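Local structure of alkylhalidase CmlS (Streptomyces venezuelae, 3I3L) at residues A[71-80]-A[116-124]; A[39-47]-A[492-500]. The protein is a flavin-dependent halogenase of chloramphenicol biosynthesis that carries FAD covalently linked to an aspartate. One frame throughout, in Å; residues are numbered along the deposited sequence.

Contact 1. Residues A[71-80]-A[116-124]; sequences MSILNRLGLQ and PWVFDHAVQ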
ATOM      1  N   MET A  71       5.356   9.594   4.581  1.00 27.96           N
ATOM      2  CA  MET A  71       6.096  10.677   5.258  1.00 29.12           C
ATOM      3  C   MET A  71       7.495  10.771   4.663  1.00 27.59           C
ATOM      4  O   MET A  71       8.002  11.851   4.472  1.00 27.16           O
ATOM      5  CB  MET A  71       6.210  10.464   6.778  1.00 29.65           C
ATOM      6  CG  MET A  71       4.927   9.925   7.450  1.00 33.36           C
ATOM      7  SD  MET A  71       3.703  11.211   7.663  1.00 36.28           S
ATOM      8  CE  MET A  71       2.813  11.118   6.193  1.00 31.06           C
ATOM      9  N   SER A  72       8.103   9.629   4.386  1.00 28.19           N
ATOM     10  CA  SER A  72       9.405   9.603   3.761  1.00 28.36           C
ATOM     11  C   SER A  72       9.360  10.381   2.433  1.00 28.29           C
ATOM     12  O   SER A  72      10.275  11.134   2.118  1.00 30.24           O
ATOM     13  CB  SER A  72       9.835   8.168   3.535  1.00 26.85           C
ATOM     14  OG  SER A  72      10.990   8.145   2.767  1.00 30.53           O
ATOM     15  N   ILE A  73       8.291  10.198   1.661  1.00 27.69           N
ATOM     16  CA  ILE A  73       8.201  10.811   0.358  1.00 26.13           C
ATOM     17  C   ILE A  73       8.035  12.305   0.514  1.00 27.49           C
ATOM     18  O   ILE A  73       8.724  13.092  -0.136  1.00 26.57           O
ATOM     19  CB  ILE A  73       7.028  10.249  -0.486  1.00 26.63           C
ATOM     20  CG1 ILE A  73       7.373   8.848  -1.039  1.00 26.24           C
ATOM     21  CG2 ILE A  73       6.711  11.217  -1.695  1.00 25.07           C
ATOM     22  CD1 ILE A  73       6.189   8.131  -1.679  1.00 25.50           C
ATOM     23  N   LEU A  74       7.117  12.701   1.379  1.00 27.84           N
ATOM     24  CA  LEU A  74       6.883  14.094   1.642  1.00 29.94           C
ATOM     25  C   LEU A  74       8.166  14.782   2.202  1.00 31.36           C
ATOM     26  O   LEU A  74       8.438  15.924   1.918  1.00 32.98           O
ATOM     27  CB  LEU A  74       5.726  14.234   2.636  1.00 29.80           C
ATOM     28  CG  LEU A  74       4.340  13.818   2.098  1.00 31.29           C
ATOM     29  CD1 LEU A  74       3.268  13.998   3.160  1.00 31.44           C
ATOM     30  CD2 LEU A  74       4.011  14.615   0.878  1.00 32.80           C
ATOM     31  N   ASN A  75       8.941  14.070   2.987  1.00 30.73           N
ATOM     32  CA  ASN A  75      10.164  14.639   3.558  1.00 31.67           C
ATOM     33  C   ASN A  75      11.148  14.917   2.414  1.00 31.33           C
ATOM     34  O   ASN A  75      11.657  16.019   2.336  1.00 31.06           O
ATOM     35  CB  ASN A  75      10.760  13.683   4.574  1.00 31.73           C
ATOM     36  CG  ASN A  75      12.176  14.110   5.015  1.00 35.57           C
ATOM     37  OD1 ASN A  75      12.318  14.892   5.944  1.00 39.34           O
ATOM     38  ND2 ASN A  75      13.202  13.573   4.376  1.00 35.97           N
ATOM     39  N   ARG A  76      11.350  13.935   1.504  1.00 30.39           N
ATOM     40  CA  ARG A  76      12.233  14.081   0.358  1.00 29.68           C
ATOM     41  C   ARG A  76      11.768  15.119  -0.672  1.00 30.77           C
ATOM     42  O   ARG A  76      12.546  15.551  -1.516  1.00 31.92           O
ATOM     43  CB  ARG A  76      12.474  12.711  -0.308  1.00 29.11           C
ATOM     44  CG  ARG A  76      13.416  11.857   0.553  1.00 31.99           C
ATOM     45  CD  ARG A  76      13.679  10.441  -0.004  1.00 36.39           C
ATOM     46  NE  ARG A  76      12.549   9.552   0.275  1.00 37.91           N
ATOM     47  CZ  ARG A  76      11.881   8.844  -0.650  1.00 37.36           C
ATOM     48  NH1 ARG A  76      10.866   8.045  -0.285  1.00 31.24           N
ATOM     49  NH2 ARG A  76      12.249   8.913  -1.926  1.00 33.35           N
ATOM     50  N   LEU A  77      10.508  15.518  -0.589  1.00 28.91           N
ATOM     51  CA  LEU A  77       9.966  16.553  -1.449  1.00 31.47           C
ATOM     52  C   LEU A  77       9.963  17.902  -0.718  1.00 33.21           C
ATOM     53  O   LEU A  77       9.463  18.888  -1.265  1.00 32.02           O
ATOM     54  CB  LEU A  77       8.524  16.249  -1.867  1.00 30.60           C
ATOM     55  CG  LEU A  77       8.303  15.168  -2.947  1.00 29.21           C
ATOM     56  CD1 LEU A  77       6.792  14.823  -3.057  1.00 30.24           C
ATOM     57  CD2 LEU A  77       8.887  15.619  -4.287  1.00 27.01           C
ATOM     58  N   GLY A  78      10.464  17.927   0.526  1.00 34.39           N
ATOM     59  CA  GLY A  78      10.726  19.206   1.217  1.00 34.93           C
ATOM     60  C   GLY A  78       9.639  19.714   2.125  1.00 35.75           C
ATOM     61  O   GLY A  78       9.649  20.867   2.556  1.00 37.25           O
ATOM     62  N   LEU A  79       8.729  18.846   2.501  1.00 36.05           N
ATOM     63  CA  LEU A  79       7.601  19.295   3.266  1.00 37.16           C
ATOM     64  C   LEU A  79       7.719  19.140   4.794  1.00 36.79           C
ATOM     65  O   LEU A  79       6.768  19.439   5.544  1.00 36.50           O
ATOM     66  CB  LEU A  79       6.374  18.598   2.715  1.00 36.80           C
ATOM     67  CG  LEU A  79       6.052  19.221   1.346  1.00 39.10           C
ATOM     68  CD1 LEU A  79       5.585  18.158   0.426  1.00 43.40           C
ATOM     69  CD2 LEU A  79       5.041  20.226   1.517  1.00 35.38           C
ATOM     70  N   GLN A  80       8.868  18.658   5.240  1.00 37.24           N
ATOM     71  CA  GLN A  80       9.051  18.306   6.674  1.00 40.53           C
ATOM     72  C   GLN A  80       8.669  19.402   7.682  1.00 41.45           C
ATOM     73  O   GLN A  80       8.015  19.128   8.693  1.00 41.31           O
ATOM     74  CB  GLN A  80      10.456  17.846   6.970  1.00 40.05           C
ATOM     75  CG  GLN A  80      10.473  17.020   8.172  1.00 43.12           C
ATOM     76  CD  GLN A  80       9.509  15.844   8.049  1.00 45.76           C
ATOM     77  OE1 GLN A  80       9.680  14.955   7.192  1.00 43.37           O
ATOM     78  NE2 GLN A  80       8.503  15.818   8.927  1.00 45.47           N
ATOM     79  N   PRO A 116      18.115   9.346   6.539  1.00 61.49           N
ATOM     80  CA  PRO A 116      17.336  10.481   7.147  1.00 60.86           C
ATOM     81  C   PRO A 116      15.816  10.483   6.909  1.00 59.65           C
ATOM     82  O   PRO A 116      15.059  11.005   7.753  1.00 58.66           O
ATOM     83  CB  PRO A 116      17.942  11.730   6.486  1.00 61.13           C
ATOM     84  CG  PRO A 116      19.391  11.335   6.172  1.00 62.21           C
ATOM     85  CD  PRO A 116      19.369   9.825   5.886  1.00 62.45           C
ATOM     86  N   TRP A 117      15.390   9.931   5.764  1.00 57.92           N
ATOM     87  CA  TRP A 117      13.956   9.916   5.362  1.00 56.81           C
ATOM     88  C   TRP A 117      13.234   8.630   5.809  1.00 55.85           C
ATOM     89  O   TRP A 117      12.040   8.463   5.514  1.00 54.18           O
ATOM     90  CB  TRP A 117      13.787  10.096   3.813  1.00 56.83           C
ATOM     91  CG  TRP A 117      14.647   9.097   2.979  1.00 55.90           C
ATOM     92  CD1 TRP A 117      14.335   7.789   2.627  1.00 55.52           C
ATOM     93  CD2 TRP A 117      15.960   9.343   2.459  1.00 58.28           C
ATOM     94  NE1 TRP A 117      15.378   7.221   1.896  1.00 54.61           N
ATOM     95  CE2 TRP A 117      16.388   8.150   1.795  1.00 56.11           C
ATOM     96  CE3 TRP A 117      16.815  10.465   2.473  1.00 60.53           C
ATOM     97  CZ2 TRP A 117      17.618   8.059   1.158  1.00 58.60           C
ATOM     98  CZ3 TRP A 117      18.056  10.362   1.842  1.00 62.30           C
ATOM     99  CH2 TRP A 117      18.441   9.165   1.197  1.00 61.92           C
ATOM    100  N   VAL A 118      13.953   7.705   6.466  1.00 55.22           N
ATOM    101  CA  VAL A 118      13.307   6.480   6.966  1.00 54.09           C
ATOM    102  C   VAL A 118      12.539   6.787   8.247  1.00 52.98           C
ATOM    103  O   VAL A 118      13.122   7.252   9.250  1.00 53.25           O
ATOM    104  CB  VAL A 118      14.281   5.340   7.213  1.00 54.42           C
ATOM    105  CG1 VAL A 118      13.492   4.077   7.674  1.00 54.67           C
ATOM    106  CG2 VAL A 118      15.096   5.078   5.957  1.00 54.58           C
ATOM    107  N   PHE A 119      11.226   6.532   8.203  1.00 50.59           N
ATOM    108  CA  PHE A 119      10.355   6.874   9.329  1.00 47.22           C
ATOM    109  C   PHE A 119       9.887   5.663  10.155  1.00 46.03           C
ATOM    110  O   PHE A 119       9.699   4.543   9.638  1.00 43.30           O
ATOM    111  CB  PHE A 119       9.166   7.706   8.834  1.00 46.44           C
ATOM    112  CG  PHE A 119       9.512   9.164   8.549  1.00 46.51           C
ATOM    113  CD1 PHE A 119       9.259  10.146   9.496  1.00 48.10           C
ATOM    114  CD2 PHE A 119      10.116   9.532   7.345  1.00 41.16           C
ATOM    115  CE1 PHE A 119       9.557  11.496   9.233  1.00 50.70           C
ATOM    116  CE2 PHE A 119      10.425  10.839   7.057  1.00 42.66           C
ATOM    117  CZ  PHE A 119      10.147  11.840   7.982  1.00 49.15           C
ATOM    118  N   ASP A 120       9.682   5.931  11.437  1.00 45.15           N
ATOM    119  CA  ASP A 120       9.442   4.924  12.452  1.00 46.16           C
ATOM    120  C   ASP A 120       7.993   5.085  12.928  1.00 45.09           C
ATOM    121  O   ASP A 120       7.543   4.380  13.828  1.00 46.60           O
ATOM    122  CB  ASP A 120      10.360   5.252  13.625  1.00 46.93           C
ATOM    123  CG  ASP A 120      10.260   6.720  13.993  1.00 48.77           C
ATOM    124  OD1 ASP A 120       9.536   7.050  14.938  1.00 46.98           O
ATOM    125  OD2 ASP A 120      10.853   7.567  13.260  1.00 57.62           O
ATOM    126  N   HIS A 121       7.297   6.082  12.377  1.00 43.29           N
ATOM    127  CA  HIS A 121       5.931   6.359  12.718  1.00 40.26           C
ATOM    128  C   HIS A 121       5.246   7.052  11.510  1.00 38.37           C
ATOM    129  O   HIS A 121       5.894   7.333  10.475  1.00 37.78           O
ATOM    130  CB  HIS A 121       5.903   7.277  13.919  1.00 41.43           C
ATOM    131  CG  HIS A 121       6.413   8.638  13.597  1.00 43.89           C
ATOM    132  ND1 HIS A 121       7.763   8.936  13.566  1.00 45.31           N
ATOM    133  CD2 HIS A 121       5.767   9.756  13.193  1.00 42.28           C
ATOM    134  CE1 HIS A 121       7.928  10.192  13.186  1.00 46.33           C
ATOM    135  NE2 HIS A 121       6.732  10.714  12.960  1.00 48.83           N
ATOM    136  N   ALA A 122       3.927   7.248  11.602  1.00 34.73           N
ATOM    137  CA  ALA A 122       3.269   8.119  10.668  1.00 34.22           C
ATOM    138  C   ALA A 122       2.311   8.934  11.471  1.00 33.27           C
ATOM    139  O   ALA A 122       2.537   9.146  12.677  1.00 33.43           O
ATOM    140  CB  ALA A 122       2.557   7.351   9.490  1.00 32.97           C
ATOM    141  N   VAL A 123       1.237   9.402  10.842  1.00 30.60           N
ATOM    142  CA  VAL A 123       0.339  10.302  11.556  1.00 29.21           C
ATOM    143  C   VAL A 123      -1.070  10.033  11.119  1.00 29.52           C
ATOM    144  O   VAL A 123      -1.308   9.298  10.136  1.00 29.43           O
ATOM    145  CB  VAL A 123       0.660  11.759  11.183  1.00 30.32           C
ATOM    146  CG1 VAL A 123       2.031  12.173  11.742  1.00 28.23           C
ATOM    147  CG2 VAL A 123       0.625  11.918   9.616  1.00 27.44           C
ATOM    148  N   GLN A 124      -2.000  10.632  11.834  1.00 27.97           N
ATOM    149  CA  GLN A 124      -3.399  10.591  11.481  1.00 29.23           C
ATOM    150  C   GLN A 124      -3.773  12.042  11.105  1.00 30.37           C
ATOM    151  O   GLN A 124      -3.247  12.965  11.713  1.00 29.41           O
ATOM    152  CB  GLN A 124      -4.233  10.140  12.685  1.00 28.90           C
ATOM    153  CG  GLN A 124      -3.572   9.051  13.577  1.00 33.03           C
ATOM    154  CD  GLN A 124      -3.739   7.673  12.971  1.00 38.36           C
ATOM    155  OE1 GLN A 124      -3.652   6.660  13.665  1.00 44.54           O
ATOM    156  NE2 GLN A 124      -4.037   7.621  11.685  1.00 35.96           N
TER

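Contact 2. Residues A[39-47]-A[492-500]; sequences GLTLHKLGH and EPIGFRLEQ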
ATOM      1  N   GLY A  39       2.457  16.430  -9.034  1.00 25.75           N
ATOM      2  CA  GLY A  39       2.847  17.760  -9.503  1.00 27.11           C
ATOM      3  C   GLY A  39       4.137  18.246  -8.847  1.00 27.99           C
ATOM      4  O   GLY A  39       5.052  18.672  -9.548  1.00 27.48           O
ATOM      5  N   LEU A  40       4.225  18.127  -7.530  1.00 27.11           N
ATOM      6  CA  LEU A  40       5.474  18.409  -6.807  1.00 28.53           C
ATOM      7  C   LEU A  40       6.649  17.613  -7.352  1.00 29.24           C
ATOM      8  O   LEU A  40       7.755  18.150  -7.504  1.00 31.19           O
ATOM      9  CB  LEU A  40       5.335  18.097  -5.309  1.00 27.42           C
ATOM     10  CG  LEU A  40       4.346  18.955  -4.527  1.00 28.40           C
ATOM     11  CD1 LEU A  40       4.052  18.322  -3.178  1.00 24.24           C
ATOM     12  CD2 LEU A  40       4.878  20.421  -4.375  1.00 31.10           C
ATOM     13  N   THR A  41       6.453  16.332  -7.650  1.00 27.48           N
ATOM     14  CA  THR A  41       7.585  15.536  -8.139  1.00 26.16           C
ATOM     15  C   THR A  41       7.978  15.935  -9.567  1.00 25.71           C
ATOM     16  O   THR A  41       9.150  16.057  -9.859  1.00 27.10           O
ATOM     17  CB  THR A  41       7.298  14.010  -8.031  1.00 25.65           C
ATOM     18  OG1 THR A  41       6.973  13.726  -6.687  1.00 26.31           O
ATOM     19  CG2 THR A  41       8.504  13.163  -8.438  1.00 17.82           C
ATOM     20  N   LEU A  42       6.982  16.120 -10.451  1.00 25.58           N
ATOM     21  CA  LEU A  42       7.209  16.547 -11.832  1.00 25.45           C
ATOM     22  C   LEU A  42       7.883  17.953 -11.898  1.00 26.93           C
ATOM     23  O   LEU A  42       8.722  18.182 -12.723  1.00 27.88           O
ATOM     24  CB  LEU A  42       5.889  16.627 -12.601  1.00 24.48           C
ATOM     25  CG  LEU A  42       5.373  15.375 -13.283  1.00 25.46           C
ATOM     26  CD1 LEU A  42       3.851  15.505 -13.601  1.00 23.05           C
ATOM     27  CD2 LEU A  42       6.226  14.977 -14.517  1.00 22.39           C
ATOM     28  N   HIS A  43       7.506  18.860 -11.001  1.00 27.75           N
ATOM     29  CA  HIS A  43       8.144  20.180 -10.902  1.00 29.50           C
ATOM     30  C   HIS A  43       9.624  20.070 -10.483  1.00 30.94           C
ATOM     31  O   HIS A  43      10.492  20.636 -11.136  1.00 31.73           O
ATOM     32  CB  HIS A  43       7.384  21.048  -9.923  1.00 28.21           C
ATOM     33  CG  HIS A  43       8.137  22.262  -9.502  1.00 34.68           C
ATOM     34  ND1 HIS A  43       8.043  23.473 -10.185  1.00 31.84           N
ATOM     35  CD2 HIS A  43       8.970  22.474  -8.452  1.00 33.96           C
ATOM     36  CE1 HIS A  43       8.812  24.359  -9.584  1.00 31.99           C
ATOM     37  NE2 HIS A  43       9.386  23.783  -8.531  1.00 37.11           N
ATOM     38  N   LYS A  44       9.912  19.290  -9.442  1.00 30.24           N
ATOM     39  CA  LYS A  44      11.280  19.057  -9.001  1.00 28.07           C
ATOM     40  C   LYS A  44      12.085  18.409 -10.154  1.00 29.64           C
ATOM     41  O   LYS A  44      13.319  18.606 -10.263  1.00 30.59           O
ATOM     42  CB  LYS A  44      11.258  18.119  -7.779  1.00 28.97           C
ATOM     43  CG  LYS A  44      12.628  17.694  -7.195  1.00 29.24           C
ATOM     44  CD  LYS A  44      12.412  16.872  -5.929  1.00 26.97           C
ATOM     45  CE  LYS A  44      13.727  16.353  -5.313  1.00 31.40           C
ATOM     46  NZ  LYS A  44      14.487  17.498  -4.712  1.00 30.64           N
ATOM     47  N   LEU A  45      11.416  17.610 -10.998  1.00 27.60           N
ATOM     48  CA  LEU A  45      12.115  17.002 -12.130  1.00 25.17           C
ATOM     49  C   LEU A  45      12.225  17.960 -13.347  1.00 25.26           C
ATOM     50  O   LEU A  45      12.760  17.593 -14.384  1.00 21.95           O
ATOM     51  CB  LEU A  45      11.489  15.677 -12.560  1.00 25.19           C
ATOM     52  CG  LEU A  45      11.509  14.548 -11.527  1.00 29.52           C
ATOM     53  CD1 LEU A  45      10.628  13.389 -12.007  1.00 25.30           C
ATOM     54  CD2 LEU A  45      12.964  14.067 -11.262  1.00 26.77           C
ATOM     55  N   GLY A  46      11.691  19.172 -13.189  1.00 25.84           N
ATOM     56  CA  GLY A  46      11.883  20.246 -14.117  1.00 26.30           C
ATOM     57  C   GLY A  46      10.813  20.348 -15.191  1.00 28.93           C
ATOM     58  O   GLY A  46      11.058  20.971 -16.219  1.00 28.70           O
ATOM     59  N   HIS A  47       9.637  19.752 -14.971  1.00 27.23           N
ATOM     60  CA  HIS A  47       8.584  19.779 -15.955  1.00 25.71           C
ATOM     61  C   HIS A  47       7.587  20.825 -15.649  1.00 25.23           C
ATOM     62  O   HIS A  47       7.599  21.410 -14.579  1.00 25.13           O
ATOM     63  CB  HIS A  47       7.944  18.370 -16.111  1.00 26.79           C
ATOM     64  CG  HIS A  47       8.934  17.323 -16.517  1.00 24.06           C
ATOM     65  ND1 HIS A  47       9.105  16.924 -17.825  1.00 21.73           N
ATOM     66  CD2 HIS A  47       9.823  16.610 -15.789  1.00 21.76           C
ATOM     67  CE1 HIS A  47      10.076  16.024 -17.897  1.00 20.34           C
ATOM     68  NE2 HIS A  47      10.524  15.809 -16.675  1.00 23.17           N
ATOM     69  N   GLU A 492      15.268   6.676  -8.077  1.00 32.37           N
ATOM     70  CA  GLU A 492      16.282   7.125  -7.107  1.00 30.66           C
ATOM     71  C   GLU A 492      15.642   7.953  -6.007  1.00 30.49           C
ATOM     72  O   GLU A 492      14.968   8.930  -6.291  1.00 31.01           O
ATOM     73  CB  GLU A 492      17.363   7.962  -7.848  1.00 32.12           C
ATOM     74  CG  GLU A 492      18.646   8.167  -7.057  1.00 30.24           C
ATOM     75  CD  GLU A 492      18.493   9.233  -6.033  1.00 27.12           C
ATOM     76  OE1 GLU A 492      17.979  10.329  -6.354  1.00 30.87           O
ATOM     77  OE2 GLU A 492      18.864   8.998  -4.862  1.00 36.45           O
ATOM     78  N   PRO A 493      15.851   7.598  -4.730  1.00 32.61           N
ATOM     79  CA  PRO A 493      15.004   8.244  -3.673  1.00 32.84           C
ATOM     80  C   PRO A 493      15.257   9.715  -3.431  1.00 32.57           C
ATOM     81  O   PRO A 493      14.343  10.448  -3.058  1.00 32.56           O
ATOM     82  CB  PRO A 493      15.314   7.433  -2.394  1.00 31.00           C
ATOM     83  CG  PRO A 493      16.663   6.750  -2.711  1.00 35.74           C
ATOM     84  CD  PRO A 493      16.622   6.451  -4.198  1.00 32.84           C
ATOM     85  N   ILE A 494      16.485  10.178  -3.631  1.00 32.84           N
ATOM     86  CA  ILE A 494      16.783  11.583  -3.280  1.00 32.35           C
ATOM     87  C   ILE A 494      16.316  12.589  -4.348  1.00 31.13           C
ATOM     88  O   ILE A 494      15.706  13.607  -4.025  1.00 29.88           O
ATOM     89  CB  ILE A 494      18.294  11.790  -3.006  1.00 34.88           C
ATOM     90  CG1 ILE A 494      18.768  10.796  -1.937  1.00 34.75           C
ATOM     91  CG2 ILE A 494      18.606  13.270  -2.630  1.00 34.89           C
ATOM     92  CD1 ILE A 494      20.006  11.211  -1.213  1.00 42.15           C
ATOM     93  N   GLY A 495      16.586  12.294  -5.600  1.00 30.26           N
ATOM     94  CA  GLY A 495      16.270  13.236  -6.660  1.00 29.32           C
ATOM     95  C   GLY A 495      15.088  12.797  -7.515  1.00 28.37           C
ATOM     96  O   GLY A 495      14.629  13.543  -8.327  1.00 26.45           O
ATOM     97  N   PHE A 496      14.604  11.567  -7.322  1.00 29.03           N
ATOM     98  CA  PHE A 496      13.396  11.063  -7.969  1.00 28.32           C
ATOM     99  C   PHE A 496      13.536  10.703  -9.453  1.00 29.45           C
ATOM    100  O   PHE A 496      12.522  10.497 -10.129  1.00 27.99           O
ATOM    101  CB  PHE A 496      12.239  12.005  -7.749  1.00 26.95           C
ATOM    102  CG  PHE A 496      11.749  12.016  -6.337  1.00 29.09           C
ATOM    103  CD1 PHE A 496      11.164  10.878  -5.785  1.00 29.07           C
ATOM    104  CD2 PHE A 496      11.907  13.115  -5.545  1.00 30.83           C
ATOM    105  CE1 PHE A 496      10.727  10.887  -4.448  1.00 33.37           C
ATOM    106  CE2 PHE A 496      11.439  13.147  -4.218  1.00 31.76           C
ATOM    107  CZ  PHE A 496      10.832  12.033  -3.675  1.00 29.45           C
ATOM    108  N   ARG A 497      14.756  10.597  -9.976  1.00 28.72           N
ATOM    109  CA  ARG A 497      14.882  10.252 -11.400  1.00 28.74           C
ATOM    110  C   ARG A 497      14.629   8.761 -11.522  1.00 29.54           C
ATOM    111  O   ARG A 497      14.976   7.998 -10.621  1.00 28.61           O
ATOM    112  CB  ARG A 497      16.297  10.579 -11.983  1.00 27.55           C
ATOM    113  CG  ARG A 497      16.766  12.090 -11.822  1.00 31.23           C
ATOM    114  CD  ARG A 497      16.132  13.010 -12.922  1.00 32.36           C
ATOM    115  NE  ARG A 497      16.298  14.426 -12.595  1.00 32.64           N
ATOM    116  CZ  ARG A 497      15.675  15.434 -13.186  1.00 32.37           C
ATOM    117  NH1 ARG A 497      14.846  15.231 -14.232  1.00 25.75           N
ATOM    118  NH2 ARG A 497      15.874  16.673 -12.720  1.00 28.77           N
ATOM    119  N   LEU A 498      14.136   8.342 -12.682  1.00 27.73           N
ATOM    120  CA  LEU A 498      14.047   6.953 -12.977  1.00 28.37           C
ATOM    121  C   LEU A 498      15.372   6.482 -13.551  1.00 29.59           C
ATOM    122  O   LEU A 498      15.761   6.882 -14.644  1.00 29.07           O
ATOM    123  CB  LEU A 498      12.886   6.669 -13.966  1.00 24.68           C
ATOM    124  CG  LEU A 498      12.479   5.194 -14.032  1.00 25.56           C
ATOM    125  CD1 LEU A 498      11.827   4.773 -12.740  1.00 23.75           C
ATOM    126  CD2 LEU A 498      11.549   4.884 -15.284  1.00 25.23           C
ATOM    127  N   GLU A 499      16.041   5.564 -12.859  1.00 30.26           N
ATOM    128  CA  GLU A 499      17.332   5.117 -13.304  1.00 32.08           C
ATOM    129  C   GLU A 499      17.199   3.690 -13.824  1.00 34.46           C
ATOM    130  O   GLU A 499      16.361   2.896 -13.364  1.00 33.83           O
ATOM    131  CB  GLU A 499      18.352   5.116 -12.146  1.00 31.78           C
ATOM    132  CG  GLU A 499      18.646   6.452 -11.501  1.00 35.32           C
ATOM    133  CD  GLU A 499      19.670   6.346 -10.314  1.00 42.40           C
ATOM    134  OE1 GLU A 499      19.926   5.237  -9.803  1.00 38.23           O
ATOM    135  OE2 GLU A 499      20.172   7.397  -9.858  1.00 45.20           O
ATOM    136  N   GLN A 500      18.051   3.365 -14.760  1.00 36.72           N
ATOM    137  CA  GLN A 500      18.234   1.969 -15.202  1.00 42.20           C
ATOM    138  C   GLN A 500      19.115   1.163 -14.253  1.00 43.99           C
ATOM    139  O   GLN A 500      20.056   1.696 -13.683  1.00 45.92           O
ATOM    140  CB  GLN A 500      18.869   1.952 -16.552  1.00 41.69           C
ATOM    141  CG  GLN A 500      17.991   1.394 -17.614  1.00 46.28           C
ATOM    142  CD  GLN A 500      18.406   1.887 -18.977  1.00 48.67           C
ATOM    143  OE1 GLN A 500      19.304   2.707 -19.074  1.00 54.37           O
ATOM    144  NE2 GLN A 500      17.750   1.409 -20.035  1.00 52.64           N
TER

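Contact 1. Residues A[71-80]-A[116-124]
R76 lays its aliphatic arm over one face of the W117 indole, and this contact leads the aromatic part of the interface. R76 CD stands 3.6 Å from the centroid of the W117 five-membered ring, a CH-pi contact over the face. The guanidinium carbon lies farther along the same ring, 26° off its normal, as an off-centre cation-pi partner, with the two planes turned 51° apart rather than stacked. W117 reaches this place with CG between its backbone N and carbonyl carbon (chi1 52°). A second CH-pi contact has M71 CB centred above the F119 ring, 3.9 Å from its centroid, while N75 CB and Q80 OE1 approach that ring at its edge; Q80 NE2 is hydrogen-bonded to D84.

Polar bonds within the helix hold the arginine over the indole. S72 OG accepts from R76 NE and, at 3.1 Å, from R76 NH1; both nitrogens grip the one oxygen side-on, with OG almost in the guanidinium plane. This helps to fix the rotation of the arginine end above the indole. The third guanidinium nitrogen, NH2, turns to P493.

Apolar packing continues along M71. Its chain, bent at chi2 and chi3, carries M71 CG to 4.1 Å from A122 CB and M71 SD to 3.7 Å from V123 CG2, so that one methionine spans from the aromatic loop to the beginning of the strand.

Helix 68-76, closed by a Schellman motif at G78, is thus covered on one side by the loop leading into strand 122-124. That strand pairs with strand 89-97, whereas L74 and L79 of the helical segment pack on helix 127-140 and L77 on helix 33-44.

Contact 2. Residues A[39-47]-A[492-500]
L45 and R497 slide past one another in opposite directions, the leucine methyl CD2 resting 3.4 Å above one face of the guanidinium plane, offset toward its rim. The arginine reaches back to the backbone as well: R497 NH1 gives a hydrogen bond of 3.2 Å to L45 O. That bond is bent, with an N-H...acceptor angle of 144°, and the oxygen is tilted out of the guanidinium plane. NH1 also forms a salt bridge to D343, and L45 O accepts a second bond from R23 NE, so the donor and the acceptor are each shared. A bend at chi2 (-80°) turns the R497 chain toward the end of the helix. L45 CD2 also sits 3.4 Å from G495 O and touches F496 CB.

F496 crosses T41 and K44 at about a right angle to each. K44 CE meets the ring at its edge, near the ring plane, 3.7 Å from F496 CD2, and T41 CG2 lies 4.0 Å from F496 CB, with T41 OG1 turned back to the carbonyl of V37. The lysine is extended as far as CE, which also places that carbon close to I494 O. P493 O stands over one face of the phenyl ring, and the bend of the loop 492-497 is braced by E492, whose OE2 accepts from I494 N at 2.9 Å.

Helix 33-44 ends here in a Schellman motif at G46. Its position is consistent with the helix that follows the glycine-rich turn in Rossmann-type FAD-binding folds, and the hairpin turn joining antiparallel strands 483-491 and 498-506 of the C-terminal region docks against its C-terminal end.

Contacts 1 and 2 lie with their centres 16 Å apart and meet directly. R76 NH2 is 2.8 Å from P493 O, a probable hydrogen bond, and W117 CH2 packs at 3.5 Å against I494 CD1, so segment 492-500 bears on both segments of contact 1. F496 joins them again, its CE2 lying 3.6 Å from L77 CD2. In sequence, contact 1 falls entirely between the two segments of contact 2, which are 445 residues apart at their closest ends. The flavin is nearer to contact 1: the M71 side chain is about 9 Å from FAD, against about 13 Å for that of T41 in contact 2.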